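Local coordinates for probable starch synthase 4, chloroplastic/amyloplastic (Arabidopsis thaliana, PDB 6GNE), which is a plant starch synthase of the GT-B glycosyltransferase fold, with ADP held between its two Rossmann-like domains, at residues Ala153-Asp158 with Gly189-Asp194; Tyr123-Ala128 with Thr149-Pro154; Glu290-Ala295 with Ile383-Asp388; Leu300-Ala305 with Gln340-Gly345. All coordinates share one frame; numbering follows the deposited sequence.

Contact 1 (Ala153-Asp158 with Gly189-Asp194); sequences APLYWD and GSCGLD. With GLC (alpha-D-glucopyranose), chain D.
L155 and L193 meet at the edge of the N-terminal Rossmann-like domain of this GT-B protein, where helix 152-160 packs against the loop that leads into helix 195-198. The tight part is entirely apolar. The two leucine side chains cross at about a right angle, with L155 CD2 3.7 Å from L193 CD2; the same L193 methyl also lies 4.0 Å from P154 CB, so it sits between two successive residues of the helix. Each leucine has CG anti to its own carbonyl carbon (chi1 -77° for L155, -70° for L193), which brings both branched ends into the interface. C191 adds its sulfur, SG lying 4.3 Å from L155 CD2. The loop reaches this position through a type I turn from G189 to G192; the positive phi of G192 (117°) is easily adopted by a residue without a side chain. R126 NH1, from helix 117-134, is hydrogen-bonded to the carbonyl O of C191, which ties the loop to that helix as well.

Toward solvent the packing gives way to polar groups. D158 makes no direct bond to the loop, while D194, at an N-cap position, turns its carboxylate to the backbone N of Q197. W157 and D158 belong to a glycan pocket: the edge of the Y156 ring, at CD2, points onto the centre of one indole face of W157, and a glucose lies over the opposite face, its O5 offset toward the rim, 3.2 Å from W157 CZ3. A single water bridges the polar margin, 2.8 Å from D158 OD2, to which it donates, and 2.8 Å from D194 N, from which it accepts.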
# COMPACT_ATOMS: atom_id res chain seq x y z
N ALA A 153 12.45 -15.21 4.71
CA ALA A 153 11.93 -16.55 5.00
C ALA A 153 12.96 -17.68 4.81
O ALA A 153 13.23 -18.40 5.77
CB ALA A 153 10.65 -16.84 4.20
N PRO A 154 13.54 -17.83 3.61
CA PRO A 154 14.58 -18.86 3.46
C PRO A 154 15.86 -18.57 4.28
O PRO A 154 16.44 -19.52 4.82
CB PRO A 154 14.89 -18.86 1.96
CG PRO A 154 14.42 -17.52 1.47
CD PRO A 154 13.24 -17.17 2.33
N LEU A 155 16.27 -17.31 4.37
CA LEU A 155 17.39 -16.92 5.23
C LEU A 155 17.20 -17.37 6.68
O LEU A 155 18.10 -18.01 7.26
CB LEU A 155 17.65 -15.41 5.17
CG LEU A 155 18.39 -14.94 3.90
CD1 LEU A 155 18.37 -13.43 3.75
CD2 LEU A 155 19.82 -15.42 3.89
N TYR A 156 16.02 -17.08 7.23
CA TYR A 156 15.73 -17.45 8.62
C TYR A 156 15.90 -18.94 8.86
O TYR A 156 16.59 -19.33 9.80
CB TYR A 156 14.31 -17.02 9.02
CG TYR A 156 13.98 -17.33 10.47
CD1 TYR A 156 14.54 -16.58 11.49
CD2 TYR A 156 13.12 -18.36 10.81
CE1 TYR A 156 14.22 -16.84 12.82
CE2 TYR A 156 12.80 -18.64 12.13
CZ TYR A 156 13.35 -17.88 13.13
OH TYR A 156 13.05 -18.14 14.44
N TRP A 157 15.30 -19.76 8.00
CA TRP A 157 15.31 -21.21 8.19
C TRP A 157 16.67 -21.84 7.88
O TRP A 157 17.11 -22.73 8.60
CB TRP A 157 14.17 -21.88 7.39
CG TRP A 157 12.83 -21.50 7.93
CD1 TRP A 157 11.87 -20.83 7.28
CD2 TRP A 157 12.33 -21.74 9.26
NE1 TRP A 157 10.78 -20.63 8.11
CE2 TRP A 157 11.05 -21.17 9.33
CE3 TRP A 157 12.84 -22.41 10.38
CZ2 TRP A 157 10.25 -21.23 10.48
CZ3 TRP A 157 12.05 -22.47 11.54
CH2 TRP A 157 10.77 -21.89 11.57
N ASP A 158 17.34 -21.36 6.85
CA ASP A 158 18.62 -21.93 6.43
C ASP A 158 19.80 -21.45 7.26
O ASP A 158 20.69 -22.23 7.56
CB ASP A 158 18.81 -21.72 4.92
CG ASP A 158 17.86 -22.58 4.06
OD1 ASP A 158 16.93 -23.26 4.59
OD2 ASP A 158 18.04 -22.56 2.82
N GLY A 189 23.00 -15.99 -4.40
CA GLY A 189 24.12 -16.37 -3.54
C GLY A 189 24.73 -15.21 -2.76
O GLY A 189 25.41 -15.43 -1.76
N SER A 190 24.51 -13.97 -3.23
CA SER A 190 25.06 -12.80 -2.57
C SER A 190 24.69 -12.72 -1.09
O SER A 190 25.56 -12.55 -0.23
CB SER A 190 24.65 -11.51 -3.30
OG SER A 190 25.23 -11.42 -4.59
N CYS A 191 23.41 -12.89 -0.77
CA CYS A 191 22.93 -12.73 0.62
C CYS A 191 23.26 -13.92 1.51
O CYS A 191 23.03 -13.85 2.72
CB CYS A 191 21.43 -12.45 0.67
SG CYS A 191 20.40 -13.78 -0.01
N GLY A 192 23.79 -15.01 0.94
CA GLY A 192 24.26 -16.17 1.70
C GLY A 192 23.52 -17.47 1.41
O GLY A 192 23.91 -18.53 1.92
N LEU A 193 22.45 -17.38 0.62
CA LEU A 193 21.61 -18.52 0.31
C LEU A 193 22.29 -19.48 -0.65
O LEU A 193 22.99 -19.06 -1.56
CB LEU A 193 20.28 -18.06 -0.27
CG LEU A 193 19.33 -17.36 0.71
CD1 LEU A 193 18.16 -16.76 -0.06
CD2 LEU A 193 18.86 -18.30 1.81
N ASP A 194 22.04 -20.77 -0.44
CA ASP A 194 22.63 -21.85 -1.22
C ASP A 194 21.86 -22.04 -2.56
O ASP A 194 20.72 -22.53 -2.59
CB ASP A 194 22.60 -23.14 -0.40
CG ASP A 194 23.50 -24.18 -0.97
OD1 ASP A 194 23.14 -24.80 -1.98
OD2 ASP A 194 24.60 -24.37 -0.41
C1 GLC D . 9.73 -25.54 10.60
C2 GLC D . 8.73 -24.87 9.66
C3 GLC D . 9.03 -25.23 8.21
C4 GLC D . 10.50 -25.01 7.88
C5 GLC D . 11.44 -25.68 8.87
C6 GLC D . 12.91 -25.38 8.55
O1 GLC D . 9.48 -26.96 10.62
O2 GLC D . 7.42 -25.30 10.04
O3 GLC D . 8.27 -24.44 7.29
O4 GLC D . 10.74 -25.60 6.62
O5 GLC D . 11.09 -25.25 10.19
O6 GLC D . 13.62 -26.56 8.14
O HOH W 1 20.37 -21.79 1.54

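Contact 2 (Tyr123-Ala128 with Thr149-Pro154); sequences YFSRAA and TAFVAP
The backbones of S125 and T149 come within 5.5 Å of each other, CA to CA, where helix 117-134 passes the junction between helix 146-150 and helix 152-160, beside the sheet of the N-terminal Rossmann-like domain of the GT-B fold. So close an approach needs a small residue, and S125 supplies it, its CB directed toward the other segment. Its OG stands 3.4 Å from T149 CA and 3.8 Å from F151 CD2, near the plane of the F151 ring and at its edge, while S125 CB rests 3.9 Å from V152 CG2. With chi1 at -66°, OG lies beside its own backbone N and can turn back to bond the carbonyl O of F121, one helical turn earlier. F124, which also touches strand 45-51, flanks the serine: its ring edge, at CE2, meets T149 CG2 at 4.0 Å, the two side chains lying alongside and pointing the same way. T149 presents this methyl to the phenyl group and keeps OG1 for the backbone N of H145. F151 extends the apolar layer through an edge-to-face stack with F118. No hydrogen bond joins the two segments. Each buried hydroxyl is instead satisfied by nearby backbone, so the helices are held together mainly by shape and by burial of methyl and aromatic groups.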
# COMPACT_ATOMS: atom_id res chain seq x y z
N TYR A 123 20.53 -7.68 0.48
CA TYR A 123 21.46 -7.25 1.54
C TYR A 123 20.72 -6.85 2.80
O TYR A 123 21.02 -7.33 3.90
CB TYR A 123 22.34 -6.08 1.09
CG TYR A 123 23.32 -5.60 2.15
CD1 TYR A 123 22.92 -4.71 3.17
CD2 TYR A 123 24.65 -6.04 2.15
CE1 TYR A 123 23.82 -4.29 4.14
CE2 TYR A 123 25.56 -5.61 3.12
CZ TYR A 123 25.14 -4.75 4.11
OH TYR A 123 26.05 -4.31 5.06
N PHE A 124 19.76 -5.94 2.62
CA PHE A 124 18.95 -5.43 3.70
C PHE A 124 18.30 -6.56 4.50
O PHE A 124 18.31 -6.54 5.74
CB PHE A 124 17.87 -4.48 3.17
CG PHE A 124 16.84 -4.13 4.20
CD1 PHE A 124 17.21 -3.46 5.37
CD2 PHE A 124 15.50 -4.48 4.03
CE1 PHE A 124 16.27 -3.14 6.34
CE2 PHE A 124 14.55 -4.14 5.00
CZ PHE A 124 14.94 -3.47 6.15
N SER A 125 17.73 -7.53 3.78
CA SER A 125 17.06 -8.68 4.39
C SER A 125 18.02 -9.46 5.27
O SER A 125 17.66 -9.84 6.37
CB SER A 125 16.47 -9.62 3.33
OG SER A 125 15.43 -9.00 2.60
N ARG A 126 19.24 -9.67 4.78
CA ARG A 126 20.27 -10.37 5.55
C ARG A 126 20.64 -9.56 6.78
O ARG A 126 20.57 -10.08 7.90
CB ARG A 126 21.52 -10.64 4.71
CG ARG A 126 22.62 -11.40 5.43
CD ARG A 126 22.15 -12.81 5.78
NE ARG A 126 23.02 -13.51 6.72
CZ ARG A 126 23.97 -14.38 6.41
NH1 ARG A 126 24.30 -14.65 5.14
NH2 ARG A 126 24.65 -14.95 7.39
N ALA A 127 21.03 -8.31 6.57
CA ALA A 127 21.39 -7.42 7.67
C ALA A 127 20.30 -7.29 8.72
O ALA A 127 20.61 -7.17 9.90
CB ALA A 127 21.78 -6.05 7.13
N ALA A 128 19.03 -7.34 8.31
CA ALA A 128 17.91 -7.26 9.27
C ALA A 128 17.88 -8.43 10.24
O ALA A 128 17.72 -8.25 11.45
CB ALA A 128 16.58 -7.16 8.54
N THR A 149 11.70 -8.05 0.91
CA THR A 149 12.02 -8.76 2.14
C THR A 149 11.52 -10.21 2.16
O THR A 149 11.48 -10.84 3.22
CB THR A 149 11.46 -8.00 3.34
OG1 THR A 149 10.03 -8.06 3.32
CG2 THR A 149 11.93 -6.58 3.30
N ALA A 150 11.17 -10.74 0.98
CA ALA A 150 10.84 -12.14 0.83
C ALA A 150 12.02 -13.04 1.17
O ALA A 150 11.83 -14.15 1.64
CB ALA A 150 10.40 -12.40 -0.59
N PHE A 151 13.22 -12.53 0.95
CA PHE A 151 14.45 -13.25 1.26
C PHE A 151 14.58 -13.65 2.72
O PHE A 151 15.32 -14.57 3.02
CB PHE A 151 15.69 -12.43 0.88
CG PHE A 151 15.69 -11.90 -0.53
CD1 PHE A 151 16.09 -12.71 -1.58
CD2 PHE A 151 15.31 -10.60 -0.79
CE1 PHE A 151 16.10 -12.23 -2.87
CE2 PHE A 151 15.29 -10.11 -2.08
CZ PHE A 151 15.70 -10.93 -3.12
N VAL A 152 13.90 -12.94 3.62
CA VAL A 152 13.93 -13.26 5.04
C VAL A 152 13.50 -14.71 5.37
O VAL A 152 14.14 -15.36 6.20
CB VAL A 152 13.07 -12.25 5.83
CG1 VAL A 152 12.83 -12.71 7.26
CG2 VAL A 152 13.73 -10.88 5.86
N ALA A 153 12.45 -15.21 4.71
CA ALA A 153 11.93 -16.55 5.00
C ALA A 153 12.96 -17.68 4.81
O ALA A 153 13.23 -18.40 5.77
CB ALA A 153 10.65 -16.84 4.20
N PRO A 154 13.54 -17.83 3.61
CA PRO A 154 14.58 -18.86 3.46
C PRO A 154 15.86 -18.57 4.28
O PRO A 154 16.44 -19.52 4.82
CB PRO A 154 14.89 -18.86 1.96
CG PRO A 154 14.42 -17.52 1.47
CD PRO A 154 13.24 -17.17 2.33

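Contact 3 (Glu290-Ala295 with Ile383-Asp388); sequences EENKHA and IYAASD. With ADP (adenosine-5'-diphosphate), chain F.
The backbones of K293 and A386 pass only 3.9 Å apart, CA to CA, where helix 287-300 lies against the C-terminal end of helix 377-386. An alanine at the crossing makes this possible: A386 CB fits against the backbone of the first helix, 3.5 Å from N292 O and 3.6 Å from K293 CA. The neighbouring A385 is equally small and lets the amide of N292 lie over its methyl, ND2 being 3.9 Å from A385 CB. The polar end of N292 is engaged beyond this contact, where ND2 donates to the carbonyl O of A279.

K293 leaves the crossing with CG anti to its backbone N (chi1 -173°) and stays extended to its tip. Its methylenes run past A386 O, and its ammonium reaches D388, just beyond the end of the helix. There NZ forms a salt bridge of 2.7 Å with D388 OD2, meeting the syn lone pair, and a water joins NZ to D388 OD1. R309 O also accepts from NZ and L311 N donates to OD2, so both charged ends are gripped by several partners, which probably stabilises the ionised forms of this buried pair and ties it to the start of strand 311-317.

Y384, the residue before A385, reaches from the helix to the nucleotide: its OH is hydrogen-bonded to the ribose O2' of ADP at 2.7 Å, the sugar oxygen lying in the ring plane at its edge. The arrangement is that of a Rossmann-like domain of the GT-B fold, in which a helix beside the parallel sheet also lines the nucleotide site.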
# COMPACT_ATOMS: atom_id res chain seq x y z
N GLU A 290 -17.70 21.36 2.82
CA GLU A 290 -17.90 22.50 1.91
C GLU A 290 -16.81 23.58 2.04
O GLU A 290 -16.37 24.12 1.02
CB GLU A 290 -19.29 23.15 2.07
CG GLU A 290 -19.57 24.38 1.16
CD GLU A 290 -19.23 24.21 -0.36
OE1 GLU A 290 -19.47 23.11 -0.92
OE2 GLU A 290 -18.72 25.17 -1.00
N GLU A 291 -16.36 23.88 3.26
CA GLU A 291 -15.27 24.84 3.47
C GLU A 291 -13.96 24.40 2.79
O GLU A 291 -13.26 25.23 2.22
CB GLU A 291 -15.04 25.18 4.96
CG GLU A 291 -15.86 26.37 5.49
CD GLU A 291 -16.13 26.39 7.03
OE1 GLU A 291 -15.30 25.88 7.84
OE2 GLU A 291 -17.19 26.96 7.42
N ASN A 292 -13.65 23.10 2.83
CA ASN A 292 -12.44 22.56 2.15
C ASN A 292 -12.60 22.57 0.62
O ASN A 292 -11.66 22.86 -0.12
CB ASN A 292 -12.09 21.14 2.65
CG ASN A 292 -11.41 21.13 4.01
OD1 ASN A 292 -10.32 21.69 4.18
ND2 ASN A 292 -12.07 20.50 4.99
N LYS A 293 -13.80 22.26 0.16
CA LYS A 293 -14.12 22.39 -1.24
C LYS A 293 -13.85 23.81 -1.73
O LYS A 293 -13.18 24.01 -2.74
CB LYS A 293 -15.56 21.96 -1.51
CG LYS A 293 -15.88 21.92 -3.00
CD LYS A 293 -17.21 21.25 -3.24
CE LYS A 293 -17.59 21.36 -4.70
NZ LYS A 293 -18.84 20.62 -5.01
N HIS A 294 -14.31 24.80 -0.97
CA HIS A 294 -14.08 26.19 -1.34
C HIS A 294 -12.56 26.56 -1.27
O HIS A 294 -12.03 27.18 -2.18
CB HIS A 294 -14.93 27.11 -0.46
CG HIS A 294 -14.81 28.56 -0.81
ND1 HIS A 294 -13.88 29.39 -0.21
CD2 HIS A 294 -15.52 29.34 -1.67
CE1 HIS A 294 -14.04 30.62 -0.67
NE2 HIS A 294 -15.01 30.62 -1.57
N ALA A 295 -11.89 26.15 -0.20
CA ALA A 295 -10.48 26.46 -0.02
C ALA A 295 -9.63 25.90 -1.17
O ALA A 295 -8.77 26.62 -1.72
CB ALA A 295 -9.99 25.93 1.33
N ILE A 383 -7.50 17.23 -0.96
CA ILE A 383 -8.26 16.69 -2.10
C ILE A 383 -9.30 15.69 -1.68
O ILE A 383 -10.43 15.75 -2.17
CB ILE A 383 -7.35 16.14 -3.23
CG1 ILE A 383 -6.69 17.31 -3.96
CG2 ILE A 383 -8.16 15.33 -4.23
CD1 ILE A 383 -5.56 16.89 -4.88
N TYR A 384 -8.94 14.77 -0.80
CA TYR A 384 -9.93 13.83 -0.23
C TYR A 384 -11.05 14.65 0.45
O TYR A 384 -12.23 14.41 0.21
CB TYR A 384 -9.31 12.88 0.80
CG TYR A 384 -8.39 11.80 0.25
CD1 TYR A 384 -8.86 10.81 -0.63
CD2 TYR A 384 -7.05 11.72 0.66
CE1 TYR A 384 -8.02 9.80 -1.11
CE2 TYR A 384 -6.19 10.71 0.18
CZ TYR A 384 -6.68 9.74 -0.70
OH TYR A 384 -5.83 8.76 -1.15
N ALA A 385 -10.68 15.62 1.27
CA ALA A 385 -11.65 16.43 1.98
C ALA A 385 -12.58 17.21 1.05
O ALA A 385 -13.80 17.19 1.23
CB ALA A 385 -10.94 17.42 2.89
N ALA A 386 -11.99 17.89 0.06
CA ALA A 386 -12.76 18.75 -0.84
C ALA A 386 -13.68 18.02 -1.82
O ALA A 386 -14.73 18.53 -2.18
CB ALA A 386 -11.82 19.68 -1.62
N SER A 387 -13.29 16.83 -2.25
CA SER A 387 -13.94 16.18 -3.38
C SER A 387 -15.30 15.59 -2.98
O SER A 387 -15.48 15.16 -1.85
CB SER A 387 -13.02 15.11 -3.99
OG SER A 387 -12.78 14.06 -3.08
N ASP A 388 -16.24 15.62 -3.92
CA ASP A 388 -17.54 14.97 -3.78
C ASP A 388 -17.51 13.53 -4.28
O ASP A 388 -18.26 12.67 -3.78
CB ASP A 388 -18.57 15.71 -4.58
CG ASP A 388 -18.67 17.14 -4.16
OD1 ASP A 388 -18.98 17.37 -2.97
OD2 ASP A 388 -18.38 18.01 -5.01
PB ADP F . -0.80 1.71 -4.41
O1B ADP F . -0.24 0.93 -3.26
O2B ADP F . -0.16 3.04 -4.70
O3B ADP F . -0.88 0.86 -5.66
PA ADP F . -2.95 2.15 -2.54
O1A ADP F . -4.34 2.68 -2.73
O2A ADP F . -2.86 0.84 -1.81
O3A ADP F . -2.32 2.08 -4.02
O5' ADP F . -2.03 3.20 -1.75
C5' ADP F . -1.82 4.54 -2.22
C4' ADP F . -1.38 5.53 -1.12
O4' ADP F . -0.47 6.49 -1.68
C3' ADP F . -2.51 6.36 -0.57
O3' ADP F . -2.17 6.77 0.75
C2' ADP F . -2.53 7.58 -1.46
O2' ADP F . -3.12 8.71 -0.85
C1' ADP F . -1.06 7.79 -1.68
N9 ADP F . -0.73 8.45 -2.96
C8 ADP F . -0.70 7.88 -4.18
N7 ADP F . -0.31 8.78 -5.11
C5 ADP F . -0.07 9.95 -4.48
C6 ADP F . 0.36 11.33 -4.87
N6 ADP F . 0.62 11.62 -6.17
N1 ADP F . 0.48 12.25 -3.88
C2 ADP F . 0.19 11.94 -2.59
N3 ADP F . -0.21 10.72 -2.19
C4 ADP F . -0.36 9.71 -3.07
O HOH W 2 -20.50 19.54 -2.94

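Contact 4 (Leu300-Ala305 with Gln340-Gly345); sequences LGLSSA and QFVLLG. With ADP (adenosine-5'-diphosphate), chain F.
Q340 NE2 donates to the carbonyl O of S303 at 2.8 Å, the one hydrogen bond that ties the loop 300-305 to the start of strand 340-346, part of the parallel sheet of the C-terminal Rossmann-like domain. The donor lies in the plane of the carbonyl, on a lone pair, with an N-H...O angle of 152°; the acceptor is tilted only 16° from the glutamine amide plane. Glutamine suits the site because its extended chain spans the distance from strand to loop. Beside this bond V342 receives two leucines. L300 meets it tip to tip, CD1 4.0 Å from V342 CG2, and L302 comes at a slant, its CD1 3.9 Å from the same methyl.

In the next shell, R297 NE bonds Q340 OE1, so both ends of the amide are used and its rotation is fixed. S303 OG accepts from A305 N in an ST turn, and the backbone of S303 bonds that of D367. G301, the first residue past helix 287-300, has a positive phi, which glycine adopts easily; the chain changes course there, and L302 joins L300 against V342. Farther along, G345 CA lies 3.5 Å from ADP N6. An apolar cluster and one well-aimed hydrogen bond from the glutamine amide thus hold the loop at the strand end remote from the nucleotide.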
# COMPACT_ATOMS: atom_id res chain seq x y z
N LEU A 300 -6.34 26.52 -6.07
CA LEU A 300 -6.00 26.06 -7.42
C LEU A 300 -6.44 26.99 -8.54
O LEU A 300 -5.98 26.84 -9.66
CB LEU A 300 -6.59 24.68 -7.68
CG LEU A 300 -6.06 23.58 -6.75
CD1 LEU A 300 -6.76 22.27 -7.06
CD2 LEU A 300 -4.54 23.42 -6.82
N GLY A 301 -7.32 27.95 -8.24
CA GLY A 301 -7.87 28.85 -9.26
C GLY A 301 -9.02 28.25 -10.04
O GLY A 301 -9.24 28.66 -11.17
N LEU A 302 -9.74 27.30 -9.43
CA LEU A 302 -10.97 26.75 -9.99
C LEU A 302 -12.17 27.63 -9.64
O LEU A 302 -12.20 28.25 -8.59
CB LEU A 302 -11.23 25.36 -9.45
CG LEU A 302 -10.18 24.29 -9.64
CD1 LEU A 302 -10.51 23.10 -8.74
CD2 LEU A 302 -10.07 23.87 -11.10
N SER A 303 -13.17 27.67 -10.52
CA SER A 303 -14.35 28.49 -10.32
C SER A 303 -15.25 28.00 -9.19
O SER A 303 -15.56 26.81 -9.10
CB SER A 303 -15.17 28.54 -11.61
OG SER A 303 -16.37 29.26 -11.43
N SER A 304 -15.68 28.92 -8.34
CA SER A 304 -16.67 28.62 -7.31
C SER A 304 -17.96 29.40 -7.57
O SER A 304 -18.83 29.43 -6.72
CB SER A 304 -16.10 28.87 -5.91
OG SER A 304 -15.76 30.22 -5.75
N ALA A 305 -18.10 29.97 -8.76
CA ALA A 305 -19.33 30.69 -9.14
C ALA A 305 -20.59 29.88 -8.95
O ALA A 305 -21.59 30.43 -8.53
CB ALA A 305 -19.29 31.15 -10.58
N GLN A 340 -16.19 19.42 -12.14
CA GLN A 340 -14.77 19.79 -12.09
C GLN A 340 -13.94 18.57 -11.72
O GLN A 340 -14.45 17.60 -11.17
CB GLN A 340 -14.56 20.88 -11.05
CG GLN A 340 -15.42 22.13 -11.27
CD GLN A 340 -15.24 23.18 -10.18
OE1 GLN A 340 -15.26 22.86 -9.01
NE2 GLN A 340 -15.10 24.43 -10.58
N PHE A 341 -12.65 18.62 -12.05
CA PHE A 341 -11.75 17.49 -11.86
C PHE A 341 -10.36 17.94 -11.36
O PHE A 341 -9.72 18.81 -11.96
CB PHE A 341 -11.59 16.76 -13.19
CG PHE A 341 -11.07 15.36 -13.06
CD1 PHE A 341 -9.73 15.11 -12.82
CD2 PHE A 341 -11.93 14.30 -13.14
CE1 PHE A 341 -9.25 13.83 -12.67
CE2 PHE A 341 -11.47 12.99 -12.98
CZ PHE A 341 -10.14 12.75 -12.74
N VAL A 342 -9.89 17.32 -10.28
CA VAL A 342 -8.57 17.53 -9.73
C VAL A 342 -7.81 16.22 -9.69
O VAL A 342 -8.24 15.30 -9.01
CB VAL A 342 -8.63 18.09 -8.29
CG1 VAL A 342 -7.24 18.26 -7.73
CG2 VAL A 342 -9.26 19.46 -8.31
N LEU A 343 -6.69 16.15 -10.41
CA LEU A 343 -5.84 14.98 -10.41
C LEU A 343 -4.57 15.31 -9.64
O LEU A 343 -3.92 16.34 -9.88
CB LEU A 343 -5.46 14.54 -11.83
CG LEU A 343 -4.46 13.40 -11.99
CD1 LEU A 343 -5.00 12.11 -11.38
CD2 LEU A 343 -4.18 13.14 -13.44
N LEU A 344 -4.22 14.42 -8.72
CA LEU A 344 -2.92 14.43 -8.09
C LEU A 344 -2.28 13.08 -8.35
O LEU A 344 -2.73 12.07 -7.85
CB LEU A 344 -3.06 14.68 -6.60
CG LEU A 344 -1.80 14.65 -5.76
CD1 LEU A 344 -0.82 15.67 -6.30
CD2 LEU A 344 -2.19 14.96 -4.31
N GLY A 345 -1.23 13.05 -9.17
CA GLY A 345 -0.56 11.79 -9.44
C GLY A 345 0.70 11.99 -10.24
O GLY A 345 0.81 12.98 -10.96
PB ADP F . -0.80 1.71 -4.41
O1B ADP F . -0.24 0.93 -3.26
O2B ADP F . -0.16 3.04 -4.70
O3B ADP F . -0.88 0.86 -5.66
PA ADP F . -2.95 2.15 -2.54
O1A ADP F . -4.34 2.68 -2.73
O2A ADP F . -2.86 0.84 -1.81
O3A ADP F . -2.32 2.08 -4.02
O5' ADP F . -2.03 3.20 -1.75
C5' ADP F . -1.82 4.54 -2.22
C4' ADP F . -1.38 5.53 -1.12
O4' ADP F . -0.47 6.49 -1.68
C3' ADP F . -2.51 6.36 -0.57
O3' ADP F . -2.17 6.77 0.75
C2' ADP F . -2.53 7.58 -1.46
O2' ADP F . -3.12 8.71 -0.85
C1' ADP F . -1.06 7.79 -1.68
N9 ADP F . -0.73 8.45 -2.96
C8 ADP F . -0.70 7.88 -4.18
N7 ADP F . -0.31 8.78 -5.11
C5 ADP F . -0.07 9.95 -4.48
C6 ADP F . 0.36 11.33 -4.87
N6 ADP F . 0.62 11.62 -6.17
N1 ADP F . 0.48 12.25 -3.88
C2 ADP F . 0.19 11.94 -2.59
N3 ADP F . -0.21 10.72 -2.19
C4 ADP F . -0.36 9.71 -3.07

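Overall arrangement
The four contacts fall into two pairs on opposite sides of the chain's centre, one pair in each Rossmann-like domain of the GT-B fold. Contacts 1 and 2 share A153, P154 and helix 152-160; their centres are 8 Å apart, and L155 of contact 1 packs on R126 of contact 2. Contacts 3 and 4 have centres about 10 Å apart, with I383 packed on V342 and L344, and contact 4 is nested within the loop that contact 3 closes. Centres of the two pairs stand 43 to 51 Å apart, and the pairs follow each other along the chain. ADP lies between the domains, bonded to G27 and D30 of the first and R317 and K322 of the second, so each pair is packing internal to one domain.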